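Local coordinates for nisin immunity protein (Lactococcus lactis subsp. lactis, PDB 5XHB) that helps protect the nisin-producing bacterium against nisin supplied from outside, as a membrane-bound lipoprotein of the cell surface, at residues A[38-52]-A[66-79]. Numbering follows the deposited sequence.
Sequences NVNNSKVKFYKLLIV and NSVTLVLNNIYEAS
Strand 44-52 runs antiparallel to 67-78, their axes 168° apart, with paired backbone bonds at Lys48-Leu72, Leu50-Leu70 and Val52-Val68, while three one-residue register shifts between Val39 and Tyr47 interrupt the ladder. At the corner, Lys43 and Val44 both face Ile75 in a classic beta bulge, and Ile75 O accepts from Lys43 N at 2.7 Å and from Val44 N at 3.2 Å. A side chain takes over a backbone role at the next irregularity: Asn74, with positive phi (72°), offers OD1 to Phe46 N at 3.0 Å, in the plane of the amide carbonyl. Its ND2 donates almost straight to Tyr76 OH, fixing which way the amide is turned. Phe46 holds CG between its backbone N and carbonyl carbon (chi1 80°), which lays the ring across strand 67-78, CE2 on Leu72 CB and CE1 on Ile75 CG1, each at 3.9 Å. Leu50 CD1 meets Leu72 CD1 at 3.8 Å on the face that carries Val44, Leu70 and Ile75. On the other face, with Leu49 and Asn73, Tyr47 runs obliquely to Val71, whose CG1 lies 3.3 Å from Tyr47 CE2. A long salt bridge joins Lys43 NZ to Glu77 OE1 at the corner; on the 39-42 side Val39 CG1 packs on Tyr76 CB. These are two long, bulged neighbours in one antiparallel sheet, flanked by strands 83-87 and 59-60; Val44 and Ile75 pack against strand 19-22 of the same sheet.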
loop_
_atom_site.group_PDB
_atom_site.type_symbol
_atom_site.label_atom_id
_atom_site.label_comp_id
_atom_site.label_asym_id
_atom_site.label_seq_id
_atom_site.Cartn_x
_atom_site.Cartn_y
_atom_site.Cartn_z
ATOM N N ASN A 38 13.958 -9.897 18.886
ATOM C CA ASN A 38 14.283 -8.473 18.853
ATOM C C ASN A 38 13.273 -7.612 19.600
ATOM O O ASN A 38 13.360 -6.382 19.591
ATOM C CB ASN A 38 14.391 -7.996 17.406
ATOM C CG ASN A 38 15.655 -8.488 16.728
ATOM O OD1 ASN A 38 16.706 -8.582 17.360
ATOM N ND2 ASN A 38 15.561 -8.808 15.440
ATOM N N VAL A 39 12.307 -8.253 20.248
ATOM C CA VAL A 39 11.277 -7.518 20.951
ATOM C C VAL A 39 11.629 -7.448 22.428
ATOM O O VAL A 39 11.949 -8.463 23.045
ATOM C CB VAL A 39 9.893 -8.165 20.750
ATOM C CG1 VAL A 39 8.868 -7.545 21.671
ATOM C CG2 VAL A 39 9.463 -8.028 19.297
ATOM N N ASN A 40 11.600 -6.246 22.991
ATOM C CA ASN A 40 11.952 -6.072 24.395
ATOM C C ASN A 40 10.749 -5.709 25.262
ATOM O O ASN A 40 9.700 -6.339 25.164
ATOM C CB ASN A 40 13.053 -5.022 24.528
ATOM C CG ASN A 40 14.357 -5.470 23.886
ATOM O OD1 ASN A 40 14.533 -6.649 23.563
ATOM N ND2 ASN A 40 15.282 -4.536 23.711
ATOM N N ASN A 41 10.901 -4.703 26.114
ATOM C CA ASN A 41 9.866 -4.379 27.088
ATOM C C ASN A 41 8.570 -3.862 26.464
ATOM O O ASN A 41 8.596 -3.078 25.517
ATOM C CB ASN A 41 10.399 -3.346 28.085
ATOM C CG ASN A 41 11.645 -3.824 28.805
ATOM O OD1 ASN A 41 11.964 -5.015 28.796
ATOM N ND2 ASN A 41 12.352 -2.896 29.444
ATOM N N SER A 42 7.434 -4.305 26.991
ATOM C CA SER A 42 6.171 -3.676 26.636
ATOM C C SER A 42 6.183 -2.223 27.118
ATOM O O SER A 42 6.825 -1.897 28.114
ATOM C CB SER A 42 4.989 -4.433 27.240
ATOM O OG SER A 42 4.940 -4.251 28.642
ATOM N N LYS A 43 5.494 -1.352 26.388
ATOM C CA LYS A 43 5.388 0.056 26.741
ATOM C C LYS A 43 3.944 0.384 27.058
ATOM O O LYS A 43 3.658 1.288 27.837
ATOM C CB LYS A 43 5.887 0.953 25.606
ATOM C CG LYS A 43 7.401 1.008 25.460
ATOM C CD LYS A 43 8.054 1.678 26.663
ATOM C CE LYS A 43 9.577 1.615 26.574
ATOM N NZ LYS A 43 10.263 2.209 27.769
ATOM N N VAL A 44 3.032 -0.348 26.422
ATOM C CA VAL A 44 1.592 -0.169 26.621
ATOM C C VAL A 44 0.894 -1.509 26.593
ATOM O O VAL A 44 1.090 -2.282 25.659
ATOM C CB VAL A 44 0.928 0.690 25.525
ATOM C CG1 VAL A 44 -0.492 1.049 25.932
ATOM C CG2 VAL A 44 1.722 1.925 25.257
ATOM N N LYS A 45 0.060 -1.774 27.593
ATOM C CA LYS A 45 -0.755 -2.975 27.575
ATOM C C LYS A 45 -2.166 -2.666 27.074
ATOM O O LYS A 45 -2.811 -1.732 27.543
ATOM C CB LYS A 45 -0.796 -3.610 28.965
ATOM C CG LYS A 45 0.554 -4.149 29.426
ATOM C CD LYS A 45 0.426 -4.852 30.776
ATOM C CE LYS A 45 1.769 -5.360 31.289
ATOM N NZ LYS A 45 1.659 -5.871 32.695
ATOM N N PHE A 46 -2.613 -3.429 26.082
ATOM C CA PHE A 46 -3.982 -3.353 25.583
ATOM C C PHE A 46 -4.288 -4.641 24.835
ATOM O O PHE A 46 -3.374 -5.364 24.443
ATOM C CB PHE A 46 -4.183 -2.138 24.670
ATOM C CG PHE A 46 -3.682 -2.347 23.265
ATOM C CD1 PHE A 46 -2.334 -2.227 22.968
ATOM C CD2 PHE A 46 -4.561 -2.678 22.246
ATOM C CE1 PHE A 46 -1.872 -2.433 21.670
ATOM C CE2 PHE A 46 -4.105 -2.885 20.943
ATOM C CZ PHE A 46 -2.760 -2.770 20.663
ATOM N N TYR A 47 -5.573 -4.906 24.621
ATOM C CA TYR A 47 -6.021 -6.093 23.909
ATOM C C TYR A 47 -7.231 -5.726 23.064
ATOM O O TYR A 47 -8.236 -5.248 23.588
ATOM C CB TYR A 47 -6.369 -7.216 24.900
ATOM C CG TYR A 47 -6.756 -8.527 24.266
ATOM C CD1 TYR A 47 -8.049 -8.753 23.813
ATOM C CD2 TYR A 47 -5.825 -9.550 24.125
ATOM C CE1 TYR A 47 -8.405 -9.955 23.229
ATOM C CE2 TYR A 47 -6.175 -10.761 23.544
ATOM C CZ TYR A 47 -7.467 -10.957 23.101
ATOM O OH TYR A 47 -7.830 -12.148 22.522
ATOM N N LYS A 48 -7.140 -5.947 21.760
ATOM C CA LYS A 48 -8.244 -5.635 20.870
ATOM C C LYS A 48 -8.431 -6.746 19.845
ATOM O O LYS A 48 -7.478 -7.183 19.213
ATOM C CB LYS A 48 -7.996 -4.287 20.177
ATOM C CG LYS A 48 -9.048 -3.897 19.140
ATOM C CD LYS A 48 -10.401 -3.620 19.781
ATOM C CE LYS A 48 -11.276 -2.768 18.863
ATOM N NZ LYS A 48 -12.717 -2.773 19.264
ATOM N N LEU A 49 -9.663 -7.215 19.692
ATOM C CA LEU A 49 -9.939 -8.216 18.682
ATOM C C LEU A 49 -10.703 -7.591 17.529
ATOM O O LEU A 49 -11.718 -6.926 17.730
ATOM C CB LEU A 49 -10.724 -9.397 19.278
ATOM C CG LEU A 49 -10.970 -10.544 18.297
ATOM C CD1 LEU A 49 -10.760 -11.891 18.969
ATOM C CD2 LEU A 49 -12.376 -10.455 17.735
ATOM N N LEU A 50 -10.210 -7.808 16.319
ATOM C CA LEU A 50 -10.885 -7.331 15.127
ATOM C C LEU A 50 -11.167 -8.498 14.208
ATOM O O LEU A 50 -10.363 -9.424 14.107
ATOM C CB LEU A 50 -10.040 -6.282 14.390
ATOM C CG LEU A 50 -9.739 -4.976 15.137
ATOM C CD1 LEU A 50 -8.915 -4.044 14.264
ATOM C CD2 LEU A 50 -11.022 -4.294 15.559
ATOM N N ILE A 51 -12.309 -8.443 13.533
ATOM C CA ILE A 51 -12.668 -9.434 12.534
ATOM C C ILE A 51 -12.753 -8.756 11.176
ATOM O O ILE A 51 -13.531 -7.824 11.000
ATOM C CB ILE A 51 -14.013 -10.107 12.864
ATOM C CG1 ILE A 51 -13.953 -10.760 14.246
ATOM C CG2 ILE A 51 -14.370 -11.118 11.790
ATOM C CD1 ILE A 51 -15.272 -11.420 14.673
ATOM N N VAL A 52 -11.940 -9.198 10.224
ATOM C CA VAL A 52 -11.813 -8.467 8.967
ATOM C C VAL A 52 -12.129 -9.314 7.743
ATOM O O VAL A 52 -11.519 -10.355 7.516
ATOM C CB VAL A 52 -10.397 -7.893 8.786
ATOM C CG1 VAL A 52 -10.412 -6.812 7.713
ATOM C CG2 VAL A 52 -9.883 -7.319 10.097
ATOM N N ASN A 66 -14.730 -15.593 4.255
ATOM C CA ASN A 66 -13.531 -14.891 3.811
ATOM C C ASN A 66 -13.017 -13.904 4.856
ATOM O O ASN A 66 -12.522 -12.832 4.514
ATOM C CB ASN A 66 -13.794 -14.154 2.491
ATOM C CG ASN A 66 -13.477 -15.005 1.269
ATOM O OD1 ASN A 66 -13.536 -16.234 1.323
ATOM N ND2 ASN A 66 -13.129 -14.351 0.163
ATOM N N SER A 67 -13.132 -14.260 6.130
ATOM C CA SER A 67 -12.698 -13.347 7.181
ATOM C C SER A 67 -11.431 -13.836 7.871
ATOM O O SER A 67 -11.119 -15.028 7.860
ATOM C CB SER A 67 -13.804 -13.148 8.214
ATOM O OG SER A 67 -13.880 -14.250 9.098
ATOM N N VAL A 68 -10.697 -12.898 8.461
ATOM C CA VAL A 68 -9.562 -13.242 9.302
ATOM C C VAL A 68 -9.734 -12.518 10.634
ATOM O O VAL A 68 -10.208 -11.381 10.676
ATOM C CB VAL A 68 -8.214 -12.882 8.634
ATOM C CG1 VAL A 68 -8.146 -11.408 8.331
ATOM C CG2 VAL A 68 -7.050 -13.292 9.521
ATOM N N THR A 69 -9.399 -13.208 11.721
ATOM C CA THR A 69 -9.512 -12.646 13.059
ATOM C C THR A 69 -8.146 -12.173 13.529
ATOM O O THR A 69 -7.171 -12.923 13.492
ATOM C CB THR A 69 -10.072 -13.668 14.062
ATOM O OG1 THR A 69 -11.326 -14.161 13.580
ATOM C CG2 THR A 69 -10.264 -13.030 15.427
ATOM N N LEU A 70 -8.077 -10.915 13.944
ATOM C CA LEU A 70 -6.824 -10.346 14.422
ATOM C C LEU A 70 -6.903 -10.031 15.898
ATOM O O LEU A 70 -7.818 -9.344 16.356
ATOM C CB LEU A 70 -6.476 -9.077 13.656
ATOM C CG LEU A 70 -6.338 -9.171 12.143
ATOM C CD1 LEU A 70 -6.025 -7.782 11.616
ATOM C CD2 LEU A 70 -5.258 -10.173 11.745
ATOM N N VAL A 71 -5.940 -10.536 16.649
ATOM C CA VAL A 71 -5.799 -10.110 18.031
ATOM C C VAL A 71 -4.631 -9.127 18.140
ATOM O O VAL A 71 -3.468 -9.504 17.934
ATOM C CB VAL A 71 -5.587 -11.311 18.967
ATOM C CG1 VAL A 71 -5.178 -10.842 20.352
ATOM C CG2 VAL A 71 -6.867 -12.130 19.028
ATOM N N LEU A 72 -4.958 -7.868 18.445
ATOM C CA LEU A 72 -3.974 -6.804 18.622
ATOM C C LEU A 72 -3.638 -6.697 20.095
ATOM O O LEU A 72 -4.518 -6.464 20.923
ATOM C CB LEU A 72 -4.513 -5.458 18.108
ATOM C CG LEU A 72 -5.341 -5.512 16.824
ATOM C CD1 LEU A 72 -5.859 -4.126 16.469
ATOM C CD2 LEU A 72 -4.500 -6.055 15.716
ATOM N N ASN A 73 -2.368 -6.861 20.432
ATOM C CA ASN A 73 -2.015 -7.065 21.828
ATOM C C ASN A 73 -0.687 -6.431 22.208
ATOM O O ASN A 73 0.375 -6.977 21.887
ATOM C CB ASN A 73 -1.975 -8.563 22.118
ATOM C CG ASN A 73 -1.940 -8.878 23.603
ATOM O OD1 ASN A 73 -2.303 -8.050 24.451
ATOM N ND2 ASN A 73 -1.510 -10.090 23.925
ATOM N N ASN A 74 -0.777 -5.280 22.879
ATOM C CA ASN A 74 0.351 -4.550 23.453
ATOM C C ASN A 74 1.248 -3.874 22.439
ATOM O O ASN A 74 1.355 -4.307 21.298
ATOM C CB ASN A 74 1.204 -5.469 24.318
ATOM C CG ASN A 74 0.386 -6.185 25.361
ATOM O OD1 ASN A 74 -0.624 -5.668 25.826
ATOM N ND2 ASN A 74 0.804 -7.386 25.721
ATOM N N ILE A 75 1.881 -2.796 22.889
ATOM C CA ILE A 75 2.950 -2.137 22.145
ATOM C C ILE A 75 4.251 -2.391 22.885
ATOM O O ILE A 75 4.306 -2.239 24.109
ATOM C CB ILE A 75 2.700 -0.616 22.004
ATOM C CG1 ILE A 75 1.451 -0.370 21.165
ATOM C CG2 ILE A 75 3.917 0.089 21.377
ATOM C CD1 ILE A 75 1.208 1.069 20.808
ATOM N N TYR A 76 5.280 -2.795 22.144
ATOM C CA TYR A 76 6.600 -3.096 22.684
ATOM C C TYR A 76 7.679 -2.197 22.106
ATOM O O TYR A 76 7.552 -1.708 20.980
ATOM C CB TYR A 76 6.993 -4.537 22.372
ATOM C CG TYR A 76 6.030 -5.553 22.883
ATOM C CD1 TYR A 76 4.868 -5.847 22.183
ATOM C CD2 TYR A 76 6.279 -6.233 24.063
ATOM C CE1 TYR A 76 3.980 -6.787 22.649
ATOM C CE2 TYR A 76 5.387 -7.177 24.538
ATOM C CZ TYR A 76 4.243 -7.443 23.830
ATOM O OH TYR A 76 3.351 -8.380 24.295
ATOM N N GLU A 77 8.767 -2.023 22.844
ATOM C CA GLU A 77 9.943 -1.416 22.244
ATOM C C GLU A 77 10.843 -2.517 21.701
ATOM O O GLU A 77 11.105 -3.504 22.396
ATOM C CB GLU A 77 10.695 -0.542 23.250
ATOM C CG GLU A 77 11.865 0.204 22.616
ATOM C CD GLU A 77 12.579 1.112 23.595
ATOM O OE1 GLU A 77 12.300 1.010 24.809
ATOM O OE2 GLU A 77 13.423 1.923 23.151
ATOM N N ALA A 78 11.307 -2.365 20.458
ATOM C CA ALA A 78 12.208 -3.343 19.862
ATOM C C ALA A 78 13.675 -2.994 20.159
ATOM O O ALA A 78 13.972 -1.934 20.707
ATOM C CB ALA A 78 11.973 -3.438 18.358
ATOM N N SER A 79 14.594 -3.877 19.786
ATOM C CA SER A 79 15.999 -3.692 20.147
ATOM C C SER A 79 16.646 -2.492 19.449
ATOM O O SER A 79 17.700 -2.023 19.882
ATOM C CB SER A 79 16.793 -4.964 19.846
ATOM O OG SER A 79 16.757 -5.271 18.467
#